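Local coordinates for protein pyrrolysyl-tRNA synthetase (Desulfitobacterium hafniense, PDB 3DSQ) that probably charges its cognate tRNA with pyrrolysine at the expense of ATP, as expected of a class II aminoacyl-tRNA synthetase that forms a homodimer, at residues Thr96-Ser101 with Ala132-Thr137; Phe119-Asp122 with Cys126-Pro129; Val90-Pro95 with Tyr136-Glu141; Gln189-Met194 with Gly233-His238; Arg140-Leu145 with Ile150-Ile155. One frame throughout, in Å; residues are numbered along the deposited sequence.

Overall arrangement
Helix 132-142 shows how a single element can organise a neighbourhood: contacts 1, 3 and 5 follow one another along it, meeting first strand 97-99, then the chain after strand 90-91, and finally strand 150-159. Contacts 3 and 5 have centres about 5 Å apart, contacts 1 and 3 about 9 Å. Contact 2 builds the small hairpin beside contact 1, about 11 Å away between centres, and Arg-128 ties it to Glu-154 of contact 5. The side chain of Phe-119 there is about 12 Å from the bound sodium ion. Contact 4 packs another helix on the large sheet, about 15 Å from contact 5 between centres. Contacts 1, 2, 3 and 5 also touch the second subunit.

Contact 1 (Thr96-Ser101 with Ala132-Thr137)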
# COMPACT_ATOMS: atom_id res chain seq x y z
N THR B 96 3.47 -8.27 3.38
CA THR B 96 3.08 -8.60 2.03
C THR B 96 3.90 -9.84 1.62
O THR B 96 3.58 -10.50 0.64
CB THR B 96 3.36 -7.46 1.05
OG1 THR B 96 4.76 -7.16 1.06
CG2 THR B 96 2.57 -6.22 1.46
N ILE B 97 4.96 -10.13 2.37
CA ILE B 97 5.77 -11.33 2.08
C ILE B 97 5.31 -12.40 3.08
O ILE B 97 5.42 -12.21 4.28
CB ILE B 97 7.30 -11.07 2.28
CG1 ILE B 97 7.78 -10.01 1.29
CG2 ILE B 97 8.10 -12.39 2.05
CD1 ILE B 97 9.18 -9.48 1.56
N ILE B 98 4.77 -13.50 2.58
CA ILE B 98 4.32 -14.58 3.47
C ILE B 98 5.09 -15.88 3.19
O ILE B 98 5.83 -15.97 2.22
CB ILE B 98 2.80 -14.83 3.32
CG1 ILE B 98 2.49 -15.36 1.93
CG2 ILE B 98 2.02 -13.52 3.57
CD1 ILE B 98 1.05 -15.86 1.77
N THR B 99 4.92 -16.88 4.05
CA THR B 99 5.63 -18.14 3.88
C THR B 99 4.85 -19.18 3.10
O THR B 99 3.62 -19.08 2.93
CB THR B 99 6.03 -18.77 5.23
OG1 THR B 99 4.85 -19.22 5.91
CG2 THR B 99 6.75 -17.75 6.11
N LYS B 100 5.59 -20.18 2.61
CA LYS B 100 5.03 -21.30 1.86
C LYS B 100 4.08 -22.11 2.74
O LYS B 100 3.07 -22.62 2.27
CB LYS B 100 6.18 -22.19 1.36
CG LYS B 100 5.74 -23.42 0.58
CD LYS B 100 6.94 -24.18 -0.01
CE LYS B 100 6.48 -25.35 -0.86
NZ LYS B 100 7.59 -26.08 -1.55
N SER B 101 4.40 -22.22 4.02
CA SER B 101 3.55 -22.97 4.93
C SER B 101 2.20 -22.28 5.09
O SER B 101 1.16 -22.93 5.08
CB SER B 101 4.22 -23.10 6.30
OG SER B 101 5.51 -23.70 6.16
N ALA B 132 -6.24 -13.32 3.29
CA ALA B 132 -6.74 -14.35 4.20
C ALA B 132 -5.77 -14.96 5.21
O ALA B 132 -5.96 -14.81 6.42
CB ALA B 132 -7.42 -15.45 3.41
N PRO B 133 -4.71 -15.64 4.74
CA PRO B 133 -3.77 -16.23 5.71
C PRO B 133 -3.33 -15.32 6.84
O PRO B 133 -3.27 -15.75 8.00
CB PRO B 133 -2.61 -16.71 4.83
CG PRO B 133 -2.72 -15.88 3.58
CD PRO B 133 -4.21 -15.78 3.36
N ASN B 134 -3.02 -14.08 6.52
CA ASN B 134 -2.58 -13.13 7.53
C ASN B 134 -3.70 -12.77 8.51
O ASN B 134 -3.44 -12.59 9.70
CB ASN B 134 -2.04 -11.86 6.87
CG ASN B 134 -0.69 -12.08 6.24
OD1 ASN B 134 -0.18 -13.22 6.20
ND2 ASN B 134 -0.08 -11.01 5.74
N LEU B 135 -4.93 -12.66 8.02
CA LEU B 135 -6.05 -12.32 8.88
C LEU B 135 -6.39 -13.53 9.76
O LEU B 135 -6.84 -13.39 10.89
CB LEU B 135 -7.26 -11.89 8.03
CG LEU B 135 -7.08 -10.63 7.16
CD1 LEU B 135 -8.39 -10.29 6.47
CD2 LEU B 135 -6.62 -9.46 8.01
N TYR B 136 -6.17 -14.73 9.23
CA TYR B 136 -6.41 -15.96 9.99
C TYR B 136 -5.51 -15.92 11.21
O TYR B 136 -5.93 -16.22 12.34
CB TYR B 136 -6.05 -17.18 9.14
CG TYR B 136 -7.23 -17.97 8.63
CD1 TYR B 136 -7.28 -18.38 7.30
CD2 TYR B 136 -8.26 -18.37 9.49
CE1 TYR B 136 -8.33 -19.17 6.83
CE2 TYR B 136 -9.32 -19.17 9.03
CZ TYR B 136 -9.34 -19.57 7.70
OH TYR B 136 -10.35 -20.38 7.24
N THR B 137 -4.25 -15.54 10.98
CA THR B 137 -3.25 -15.47 12.03
C THR B 137 -3.68 -14.47 13.10
O THR B 137 -3.68 -14.79 14.29
CB THR B 137 -1.88 -15.07 11.42
OG1 THR B 137 -1.49 -16.07 10.47
CG2 THR B 137 -0.80 -14.97 12.50
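Ile-98 makes a small, buried apolar contact with Pro-133 and Asn-134, joining the short strand 97-99 to the first turn of helix 132-142. Only about 118 Å² is buried between the two segments, and no hydrogen bond spans them; a single isoleucine does the work. Its two branches part company. With chi1 at 65°, CG1 is tucked between the backbone N and the carbonyl carbon, which sends CG2 to the side of the backbone N and over to the amide of Asn-134. There CG2 lies 3.4 Å from Asn-134 OD1 and 3.9 Å from Asn-134 ND2, so the methyl sits nearer the oxygen corner of the amide. The other branch ends in CD1, which rests 4.2 Å from Pro-133 CG, the two side chains meeting almost at right angles. The amide that receives the methyl is itself held through its nitrogen: ND2 gives a hydrogen bond to Thr-94 OG1 and a weak one to Pro-95 O. Beyond the contact, Ile-97 N and Thr-96 OG1 bond to Glu-171 of the second subunit, placing this corner at the dimer interface. Strand 97-99 pairs antiparallel with strand 125-127, and after a short link the chain enters helix 132-142; the arrangement is thus a two-stranded antiparallel sheet docked onto the helix that follows it, within the class II synthetase core.

Contact 2 (Phe119-Asp122 with Cys126-Pro129); sequences FWLD and CLRP
Phe-119 and Leu-127 face each other across two roughly antiparallel backbones, joined by a nearly straight hydrogen bond from Leu-127 N to Phe-119 O (2.9 Å, 166° at the hydrogen). The reciprocal link is made by a water molecule, which accepts from Phe-119 N at 2.8 Å and donates to Leu-127 O at 2.7 Å. One step along, Trp-120 and Cys-126 form a single beta bridge with their CA atoms 4.0 Å apart. This is a beta-hairpin-like turn that widens at its open end, where water replaces a direct bond; its second arm, strand 125-127, pairs on its other edge with strand 97-99. The closest side-chain meeting is that of Cys-126 with the indole. Cys-126 CB lies 3.3 Å from Trp-120 CE3, over the ring face but toward its rim, a CH-pi contact. Because chi1 of Cys-126 is 68°, SG swings further over the six-membered ring, 4.2 Å from its centroid and 22° off the normal, a sulfur-aromatic contact. The indole is steadied from its other end by the hydrogen bond of Trp-120 NE1 to Phe-115 O. The remaining side-chain contacts are apolar: Phe-119 CB touches Leu-127 CD1 at 4.1 Å, while Leu-121 CD2 and Leu-127 CG approach more loosely. Leu-121 and Leu-127 each also pack on their own counterpart in the second subunit.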
# COMPACT_ATOMS: atom_id res chain seq x y z
N PHE B 119 4.07 -15.08 -6.91
CA PHE B 119 5.43 -14.66 -7.18
C PHE B 119 6.29 -15.12 -6.01
O PHE B 119 6.17 -14.58 -4.90
CB PHE B 119 5.53 -13.14 -7.30
CG PHE B 119 4.88 -12.58 -8.53
CD1 PHE B 119 3.62 -11.98 -8.46
CD2 PHE B 119 5.54 -12.62 -9.76
CE1 PHE B 119 3.03 -11.42 -9.59
CE2 PHE B 119 4.95 -12.06 -10.90
CZ PHE B 119 3.70 -11.46 -10.82
N TRP B 120 7.14 -16.11 -6.25
CA TRP B 120 8.04 -16.61 -5.21
C TRP B 120 9.31 -15.78 -5.17
O TRP B 120 9.75 -15.25 -6.18
CB TRP B 120 8.41 -18.08 -5.46
CG TRP B 120 7.26 -19.02 -5.31
CD1 TRP B 120 6.46 -19.52 -6.30
CD2 TRP B 120 6.73 -19.52 -4.08
NE1 TRP B 120 5.47 -20.31 -5.76
CE2 TRP B 120 5.61 -20.32 -4.40
CE3 TRP B 120 7.09 -19.37 -2.73
CZ2 TRP B 120 4.85 -20.97 -3.43
CZ3 TRP B 120 6.33 -20.02 -1.76
CH2 TRP B 120 5.22 -20.81 -2.12
N LEU B 121 9.89 -15.66 -3.98
CA LEU B 121 11.12 -14.91 -3.79
C LEU B 121 12.26 -15.92 -3.60
O LEU B 121 13.40 -15.64 -3.91
CB LEU B 121 11.02 -14.01 -2.56
CG LEU B 121 9.86 -13.00 -2.55
CD1 LEU B 121 10.15 -11.93 -1.50
CD2 LEU B 121 9.71 -12.35 -3.92
N ASP B 122 11.91 -17.08 -3.07
CA ASP B 122 12.86 -18.18 -2.85
C ASP B 122 12.03 -19.41 -2.55
O ASP B 122 10.81 -19.41 -2.77
CB ASP B 122 13.85 -17.88 -1.71
CG ASP B 122 13.17 -17.60 -0.37
OD1 ASP B 122 12.06 -18.11 -0.12
OD2 ASP B 122 13.76 -16.87 0.45
N CYS B 126 7.08 -15.92 -0.53
CA CYS B 126 6.40 -15.43 -1.72
C CYS B 126 5.56 -14.21 -1.38
O CYS B 126 5.30 -13.91 -0.22
CB CYS B 126 5.48 -16.52 -2.30
SG CYS B 126 4.04 -16.94 -1.28
N LEU B 127 5.14 -13.49 -2.41
CA LEU B 127 4.29 -12.32 -2.21
C LEU B 127 2.87 -12.83 -2.01
O LEU B 127 2.38 -13.68 -2.76
CB LEU B 127 4.35 -11.40 -3.43
CG LEU B 127 5.69 -10.68 -3.65
CD1 LEU B 127 5.65 -9.82 -4.89
CD2 LEU B 127 5.99 -9.84 -2.41
N ARG B 128 2.21 -12.32 -0.98
CA ARG B 128 0.84 -12.74 -0.68
C ARG B 128 -0.08 -12.57 -1.88
O ARG B 128 -0.09 -11.53 -2.53
CB ARG B 128 0.28 -11.94 0.51
CG ARG B 128 0.02 -10.46 0.23
CD ARG B 128 -0.41 -9.73 1.50
NE ARG B 128 -0.69 -8.32 1.26
CZ ARG B 128 -0.81 -7.41 2.22
NH1 ARG B 128 -0.65 -7.75 3.50
NH2 ARG B 128 -1.11 -6.15 1.90
N PRO B 129 -0.85 -13.62 -2.21
CA PRO B 129 -1.79 -13.56 -3.33
C PRO B 129 -3.14 -13.09 -2.80
O PRO B 129 -4.02 -12.71 -3.56
CB PRO B 129 -1.85 -15.01 -3.81
CG PRO B 129 -1.77 -15.76 -2.54
CD PRO B 129 -0.66 -15.02 -1.78
O HOH W 1 2.19 -13.65 -5.47

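Contact 3 (Val90-Pro95 with Tyr136-Glu141); sequences VQVVTP and YTLWRE
Leu-138 CD1 is the methyl on which this contact turns. It points into the fork of Val-92, where it lies 3.6 Å from Val-92 CB and at the same separation from both methyls, CG1 and CG2, so the methyl sits centred over the end of the valine. Thr-94 adds a third methyl, its CG2 standing 3.9 Å from Leu-138 CD1. Both residues reach for the leucine tip to tip, and the meeting has no polar component: no hydrogen bond crosses, and only about 107 Å² is buried. What positions these methyls lies one shell out. Thr-94 turns CG2 toward the helix with chi1 at 64°, leaving OG1 directed to a hydrogen bond with Glu-154 OE2. Val-92 is anchored through its backbone to Phe-153 of strand 150-159, and its side chain packs on Ile-152 and Glu-154 of the same strand. Further out, the carbonyl oxygen of Thr-94 bonds to Arg-275 NH1 of the second subunit. Strand 90-91, which follows a helix and runs alongside strand 150-159 near the dimer interface, is consistent with motif 1 of class II synthetases, and helix 132-142 here covers the chain leaving it.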
# COMPACT_ATOMS: atom_id res chain seq x y z
N VAL B 90 -11.69 -2.99 13.20
CA VAL B 90 -10.31 -2.62 13.49
C VAL B 90 -9.45 -2.90 12.27
O VAL B 90 -9.36 -4.04 11.82
CB VAL B 90 -9.75 -3.43 14.66
CG1 VAL B 90 -8.25 -3.18 14.79
CG2 VAL B 90 -10.49 -3.04 15.96
N GLN B 91 -8.81 -1.86 11.75
CA GLN B 91 -7.96 -2.01 10.57
C GLN B 91 -6.56 -2.50 10.95
O GLN B 91 -5.99 -2.04 11.94
CB GLN B 91 -7.86 -0.67 9.83
CG GLN B 91 -7.19 -0.78 8.48
CD GLN B 91 -7.22 0.52 7.71
OE1 GLN B 91 -7.59 1.58 8.25
NE2 GLN B 91 -6.83 0.45 6.43
N VAL B 92 -6.03 -3.45 10.19
CA VAL B 92 -4.68 -3.97 10.44
C VAL B 92 -3.84 -3.89 9.18
O VAL B 92 -4.36 -3.81 8.07
CB VAL B 92 -4.70 -5.44 10.92
CG1 VAL B 92 -5.52 -5.56 12.18
CG2 VAL B 92 -5.26 -6.36 9.81
N VAL B 93 -2.52 -3.90 9.35
CA VAL B 93 -1.60 -3.86 8.23
C VAL B 93 -0.52 -4.93 8.48
O VAL B 93 0.29 -4.83 9.41
CB VAL B 93 -0.99 -2.44 8.05
CG1 VAL B 93 -0.22 -2.02 9.28
CG2 VAL B 93 -0.11 -2.43 6.82
N THR B 94 -0.53 -5.93 7.62
CA THR B 94 0.36 -7.09 7.75
C THR B 94 1.37 -7.29 6.61
O THR B 94 1.29 -6.65 5.55
CB THR B 94 -0.51 -8.37 7.91
OG1 THR B 94 -1.28 -8.58 6.73
CG2 THR B 94 -1.47 -8.23 9.09
N PRO B 95 2.35 -8.19 6.81
CA PRO B 95 3.37 -8.46 5.79
C PRO B 95 2.83 -8.80 4.41
O PRO B 95 1.84 -9.53 4.26
CB PRO B 95 4.15 -9.64 6.38
CG PRO B 95 3.97 -9.49 7.85
CD PRO B 95 2.51 -9.09 7.96
N TYR B 136 -6.17 -14.73 9.23
CA TYR B 136 -6.41 -15.96 9.99
C TYR B 136 -5.51 -15.92 11.21
O TYR B 136 -5.93 -16.22 12.34
CB TYR B 136 -6.05 -17.18 9.14
CG TYR B 136 -7.23 -17.97 8.63
CD1 TYR B 136 -7.28 -18.38 7.30
CD2 TYR B 136 -8.26 -18.37 9.49
CE1 TYR B 136 -8.33 -19.17 6.83
CE2 TYR B 136 -9.32 -19.17 9.03
CZ TYR B 136 -9.34 -19.57 7.70
OH TYR B 136 -10.35 -20.38 7.24
N THR B 137 -4.25 -15.54 10.98
CA THR B 137 -3.25 -15.47 12.03
C THR B 137 -3.68 -14.47 13.10
O THR B 137 -3.68 -14.79 14.29
CB THR B 137 -1.88 -15.07 11.42
OG1 THR B 137 -1.49 -16.07 10.47
CG2 THR B 137 -0.80 -14.97 12.50
N LEU B 138 -4.06 -13.27 12.68
CA LEU B 138 -4.50 -12.25 13.63
C LEU B 138 -5.75 -12.70 14.40
O LEU B 138 -5.92 -12.37 15.57
CB LEU B 138 -4.78 -10.92 12.92
CG LEU B 138 -3.54 -10.19 12.39
CD1 LEU B 138 -3.88 -8.74 12.09
CD2 LEU B 138 -2.45 -10.24 13.44
N TRP B 139 -6.62 -13.46 13.74
CA TRP B 139 -7.80 -13.97 14.41
C TRP B 139 -7.37 -14.79 15.62
O TRP B 139 -7.80 -14.53 16.75
CB TRP B 139 -8.61 -14.88 13.49
CG TRP B 139 -9.56 -14.18 12.59
CD1 TRP B 139 -9.85 -12.84 12.56
CD2 TRP B 139 -10.35 -14.78 11.56
NE1 TRP B 139 -10.78 -12.57 11.58
CE2 TRP B 139 -11.10 -13.75 10.95
CE3 TRP B 139 -10.51 -16.09 11.11
CZ2 TRP B 139 -11.99 -13.99 9.90
CZ3 TRP B 139 -11.38 -16.34 10.06
CH2 TRP B 139 -12.12 -15.29 9.47
N ARG B 140 -6.52 -15.77 15.35
CA ARG B 140 -6.03 -16.67 16.39
C ARG B 140 -5.39 -15.93 17.55
O ARG B 140 -5.50 -16.36 18.69
CB ARG B 140 -5.01 -17.66 15.81
CG ARG B 140 -4.51 -18.65 16.86
CD ARG B 140 -3.22 -19.35 16.46
NE ARG B 140 -3.38 -20.16 15.26
CZ ARG B 140 -2.50 -21.07 14.85
NH1 ARG B 140 -1.39 -21.29 15.56
NH2 ARG B 140 -2.72 -21.77 13.75
N GLU B 141 -4.71 -14.82 17.27
CA GLU B 141 -4.05 -14.04 18.32
C GLU B 141 -5.05 -13.15 19.07
O GLU B 141 -5.08 -13.14 20.30
CB GLU B 141 -2.94 -13.15 17.74
CG GLU B 141 -1.82 -13.89 17.02
CD GLU B 141 -1.00 -14.76 17.94
OE1 GLU B 141 -0.48 -14.25 18.96
OE2 GLU B 141 -0.86 -15.97 17.64

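Contact 4 (Gln189-Met194 with Gly233-His238)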
# COMPACT_ATOMS: atom_id res chain seq x y z
N GLN B 189 -26.73 -12.48 6.89
CA GLN B 189 -27.10 -11.07 7.04
C GLN B 189 -25.88 -10.18 7.28
O GLN B 189 -25.86 -9.02 6.89
CB GLN B 189 -28.11 -10.90 8.18
CG GLN B 189 -28.39 -9.44 8.58
CD GLN B 189 -28.98 -8.60 7.45
OE1 GLN B 189 -30.15 -8.76 7.08
NE2 GLN B 189 -28.18 -7.70 6.90
N ARG B 190 -24.85 -10.72 7.93
CA ARG B 190 -23.63 -9.95 8.16
C ARG B 190 -22.96 -9.67 6.83
O ARG B 190 -22.57 -8.54 6.55
CB ARG B 190 -22.65 -10.70 9.05
CG ARG B 190 -22.85 -10.48 10.53
CD ARG B 190 -22.72 -9.02 10.92
NE ARG B 190 -22.53 -8.90 12.37
CZ ARG B 190 -23.37 -9.41 13.27
NH1 ARG B 190 -24.45 -10.06 12.88
NH2 ARG B 190 -23.10 -9.29 14.57
N LEU B 191 -22.81 -10.71 6.02
CA LEU B 191 -22.21 -10.55 4.71
C LEU B 191 -22.96 -9.45 3.96
O LEU B 191 -22.34 -8.62 3.29
CB LEU B 191 -22.26 -11.87 3.93
CG LEU B 191 -21.23 -12.90 4.43
CD1 LEU B 191 -21.31 -14.17 3.59
CD2 LEU B 191 -19.82 -12.30 4.34
N GLU B 192 -24.28 -9.44 4.07
CA GLU B 192 -25.09 -8.40 3.42
C GLU B 192 -24.71 -7.04 3.98
O GLU B 192 -24.45 -6.11 3.23
CB GLU B 192 -26.59 -8.63 3.67
CG GLU B 192 -27.27 -9.60 2.72
CD GLU B 192 -28.79 -9.45 2.76
OE1 GLU B 192 -29.39 -9.60 3.85
OE2 GLU B 192 -29.39 -9.18 1.69
N ASP B 193 -24.71 -6.93 5.31
CA ASP B 193 -24.36 -5.67 5.96
C ASP B 193 -23.02 -5.15 5.45
O ASP B 193 -22.90 -4.00 5.04
CB ASP B 193 -24.26 -5.85 7.48
CG ASP B 193 -25.57 -6.28 8.11
OD1 ASP B 193 -26.65 -5.81 7.65
OD2 ASP B 193 -25.53 -7.07 9.08
N MET B 194 -22.01 -6.02 5.50
CA MET B 194 -20.67 -5.66 5.05
C MET B 194 -20.68 -5.16 3.61
O MET B 194 -20.12 -4.12 3.30
CB MET B 194 -19.74 -6.87 5.15
CG MET B 194 -19.69 -7.48 6.54
SD MET B 194 -18.53 -8.85 6.62
CE MET B 194 -17.42 -8.26 7.86
N GLY B 233 -17.56 -13.29 -0.78
CA GLY B 233 -17.54 -13.51 0.66
C GLY B 233 -17.56 -14.99 0.99
O GLY B 233 -18.12 -15.78 0.23
N ALA B 234 -16.95 -15.36 2.11
CA ALA B 234 -16.91 -16.76 2.53
C ALA B 234 -17.54 -16.86 3.91
O ALA B 234 -17.88 -15.85 4.53
CB ALA B 234 -15.47 -17.28 2.53
N MET B 235 -17.66 -18.08 4.42
CA MET B 235 -18.31 -18.31 5.70
C MET B 235 -17.71 -19.45 6.52
O MET B 235 -17.29 -20.47 5.97
CB MET B 235 -19.78 -18.62 5.39
CG MET B 235 -20.75 -18.64 6.54
SD MET B 235 -22.39 -19.01 5.88
CE MET B 235 -22.85 -17.42 5.19
N GLY B 236 -17.67 -19.28 7.84
CA GLY B 236 -17.16 -20.31 8.72
C GLY B 236 -18.26 -20.81 9.65
O GLY B 236 -19.23 -20.09 9.88
N PRO B 237 -18.15 -22.02 10.22
CA PRO B 237 -17.05 -22.99 10.07
C PRO B 237 -16.78 -23.36 8.62
O PRO B 237 -17.70 -23.68 7.86
CB PRO B 237 -17.53 -24.18 10.89
CG PRO B 237 -18.37 -23.53 11.96
CD PRO B 237 -19.16 -22.53 11.16
N HIS B 238 -15.50 -23.33 8.26
CA HIS B 238 -15.04 -23.64 6.91
C HIS B 238 -14.09 -24.83 6.98
O HIS B 238 -13.59 -25.17 8.05
CB HIS B 238 -14.32 -22.41 6.34
CG HIS B 238 -13.88 -22.55 4.92
ND1 HIS B 238 -12.89 -23.43 4.53
CD2 HIS B 238 -14.29 -21.92 3.79
CE1 HIS B 238 -12.71 -23.33 3.22
NE2 HIS B 238 -13.54 -22.42 2.75
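Leu-191 reaches from helix 187-201 to Met-235 and the backbone around it on strand 228-236. The local helix and strand axes pass 9.7 Å apart, their directions are at 148°, and one leucine spans the interval. With chi1 at -75°, its CG lies beside the backbone N and opposite the carbonyl carbon, and the extended second torsion then spreads the two methyls over the strand. CD1 comes within 3.9 Å of Met-235 CE. The same methyl is also 3.9 Å from Ala-234 O, and CD2 lies 4.0 Å from that oxygen, so the fork of the leucine straddles the carbonyl. CD2 looks as well toward Gly-233 CA, where the absence of a side chain allows the methyl to approach the backbone. Met-235 is extended through its first two torsions and then bends, chi3 -78°, which folds CE back to the leucine; the two chains approach at a slant. Leu-191 further touches Val-221 and Val-251, so it meets three adjacent strands of the large sheet, 219-225, 228-236 and 250-256, and Met-235 also packs on Arg-187 and His-188 of the helix. Polar ties between helix and sheet come from Arg-187 to Gly-236 O and from Arg-190 to Glu-179. Between the two segments themselves no hydrogen bond or ion pair forms, and cohesion rests on apolar fit, a strand carbonyl merely bordering the leucine methyls.

Contact 5 (Arg140-Leu145 with Ile150-Ile155)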
# COMPACT_ATOMS: atom_id res chain seq x y z
N ARG B 140 -6.52 -15.77 15.35
CA ARG B 140 -6.03 -16.67 16.39
C ARG B 140 -5.39 -15.93 17.55
O ARG B 140 -5.50 -16.36 18.69
CB ARG B 140 -5.01 -17.66 15.81
CG ARG B 140 -4.51 -18.65 16.86
CD ARG B 140 -3.22 -19.35 16.46
NE ARG B 140 -3.38 -20.16 15.26
CZ ARG B 140 -2.50 -21.07 14.85
NH1 ARG B 140 -1.39 -21.29 15.56
NH2 ARG B 140 -2.72 -21.77 13.75
N GLU B 141 -4.71 -14.82 17.27
CA GLU B 141 -4.05 -14.04 18.32
C GLU B 141 -5.05 -13.15 19.07
O GLU B 141 -5.08 -13.14 20.30
CB GLU B 141 -2.94 -13.15 17.74
CG GLU B 141 -1.82 -13.89 17.02
CD GLU B 141 -1.00 -14.76 17.94
OE1 GLU B 141 -0.48 -14.25 18.96
OE2 GLU B 141 -0.86 -15.97 17.64
N LEU B 142 -5.85 -12.41 18.32
CA LEU B 142 -6.82 -11.50 18.92
C LEU B 142 -7.92 -12.18 19.72
O LEU B 142 -8.38 -11.64 20.73
CB LEU B 142 -7.43 -10.61 17.82
CG LEU B 142 -6.42 -9.63 17.20
CD1 LEU B 142 -7.10 -8.76 16.16
CD2 LEU B 142 -5.80 -8.76 18.30
N GLU B 143 -8.35 -13.37 19.29
CA GLU B 143 -9.39 -14.11 19.99
C GLU B 143 -8.99 -14.44 21.43
O GLU B 143 -9.84 -14.67 22.29
CB GLU B 143 -9.75 -15.39 19.23
CG GLU B 143 -8.56 -16.30 18.92
CD GLU B 143 -8.94 -17.47 18.02
OE1 GLU B 143 -9.60 -17.24 16.99
OE2 GLU B 143 -8.56 -18.62 18.33
N ARG B 144 -7.68 -14.46 21.68
CA ARG B 144 -7.13 -14.75 23.00
C ARG B 144 -7.08 -13.52 23.91
O ARG B 144 -6.83 -13.64 25.11
CB ARG B 144 -5.71 -15.31 22.88
CG ARG B 144 -5.64 -16.82 22.76
CD ARG B 144 -4.20 -17.28 22.50
NE ARG B 144 -3.70 -16.76 21.24
CZ ARG B 144 -2.89 -17.43 20.41
NH1 ARG B 144 -2.49 -18.66 20.71
NH2 ARG B 144 -2.50 -16.87 19.27
N LEU B 145 -7.29 -12.34 23.33
CA LEU B 145 -7.23 -11.10 24.09
C LEU B 145 -8.53 -10.30 24.05
O LEU B 145 -8.79 -9.48 24.93
CB LEU B 145 -6.11 -10.21 23.54
CG LEU B 145 -4.69 -10.76 23.46
CD1 LEU B 145 -3.84 -9.84 22.60
CD2 LEU B 145 -4.10 -10.90 24.86
N ILE B 150 -15.17 -10.44 16.91
CA ILE B 150 -14.00 -9.63 16.60
C ILE B 150 -14.06 -9.16 15.15
O ILE B 150 -14.06 -9.97 14.22
CB ILE B 150 -12.70 -10.46 16.82
CG1 ILE B 150 -12.47 -10.67 18.32
CG2 ILE B 150 -11.51 -9.74 16.19
CD1 ILE B 150 -11.34 -11.63 18.65
N ARG B 151 -14.11 -7.84 14.95
CA ARG B 151 -14.19 -7.26 13.62
C ARG B 151 -12.84 -6.72 13.17
O ARG B 151 -12.30 -5.79 13.76
CB ARG B 151 -15.24 -6.15 13.60
CG ARG B 151 -16.64 -6.68 13.76
CD ARG B 151 -17.71 -5.63 13.54
NE ARG B 151 -19.00 -6.27 13.28
CZ ARG B 151 -20.15 -5.63 13.10
NH1 ARG B 151 -20.20 -4.31 13.15
NH2 ARG B 151 -21.25 -6.33 12.85
N ILE B 152 -12.32 -7.31 12.10
CA ILE B 152 -11.02 -6.92 11.56
C ILE B 152 -11.01 -6.81 10.03
O ILE B 152 -11.72 -7.54 9.34
CB ILE B 152 -9.96 -7.96 11.99
CG1 ILE B 152 -9.73 -7.87 13.50
CG2 ILE B 152 -8.68 -7.78 11.21
CD1 ILE B 152 -8.99 -6.65 13.94
N PHE B 153 -10.23 -5.88 9.50
CA PHE B 153 -10.13 -5.74 8.05
C PHE B 153 -8.78 -5.17 7.66
O PHE B 153 -8.10 -4.57 8.48
CB PHE B 153 -11.23 -4.84 7.48
CG PHE B 153 -11.00 -3.37 7.67
CD1 PHE B 153 -11.28 -2.76 8.89
CD2 PHE B 153 -10.53 -2.58 6.62
CE1 PHE B 153 -11.11 -1.39 9.05
CE2 PHE B 153 -10.36 -1.21 6.77
CZ PHE B 153 -10.64 -0.61 7.99
N GLU B 154 -8.40 -5.39 6.40
CA GLU B 154 -7.15 -4.87 5.86
C GLU B 154 -7.37 -4.49 4.40
O GLU B 154 -8.13 -5.14 3.68
CB GLU B 154 -5.99 -5.88 5.97
CG GLU B 154 -4.64 -5.32 5.43
CD GLU B 154 -3.41 -6.20 5.72
OE1 GLU B 154 -2.28 -5.79 5.37
OE2 GLU B 154 -3.57 -7.30 6.31
N ILE B 155 -6.73 -3.41 3.99
CA ILE B 155 -6.80 -2.93 2.62
C ILE B 155 -5.34 -2.96 2.20
O ILE B 155 -4.52 -2.29 2.80
CB ILE B 155 -7.28 -1.47 2.54
CG1 ILE B 155 -8.72 -1.35 3.06
CG2 ILE B 155 -7.16 -0.97 1.11
CD1 ILE B 155 -9.30 0.07 2.99
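Leu-142 and Ile-152 meet where helix 132-142 folds back, through a short loop, against strand 150-159 of the large, mostly antiparallel sheet of the class II synthetase core. The apolar contacts come in two clusters. In one, Leu-142 CD1 lies 3.6 Å from Ile-152 CD1 and 3.8 Å from Ile-152 CG1; a chi2 of -72° bends the isoleucine so that its terminal methyl and CG1 both come up to the leucine methyl, the side chains crossing at a slant. Val-90 of the neighbouring strand 90-91 packs on the same isoleucine, and Leu-280 of the second subunit packs on Leu-142. In the other cluster Ile-150, with its longer branch extended, inserts CD1 against the backbone of Leu-142 and Glu-143. No polar bond crosses; within 140-145, Arg-144 NH2 forms a salt bridge with Glu-141 OE2, and Leu-145 N bonds to Leu-142 O at 2.9 Å. About 154 Å² is buried between the segments. The tightest approach belongs to the inserted methyl: Ile-150 CD1 is 3.4 Å from Glu-143 CA, 3.5 Å from Glu-143 N and 3.6 Å from Leu-142 O.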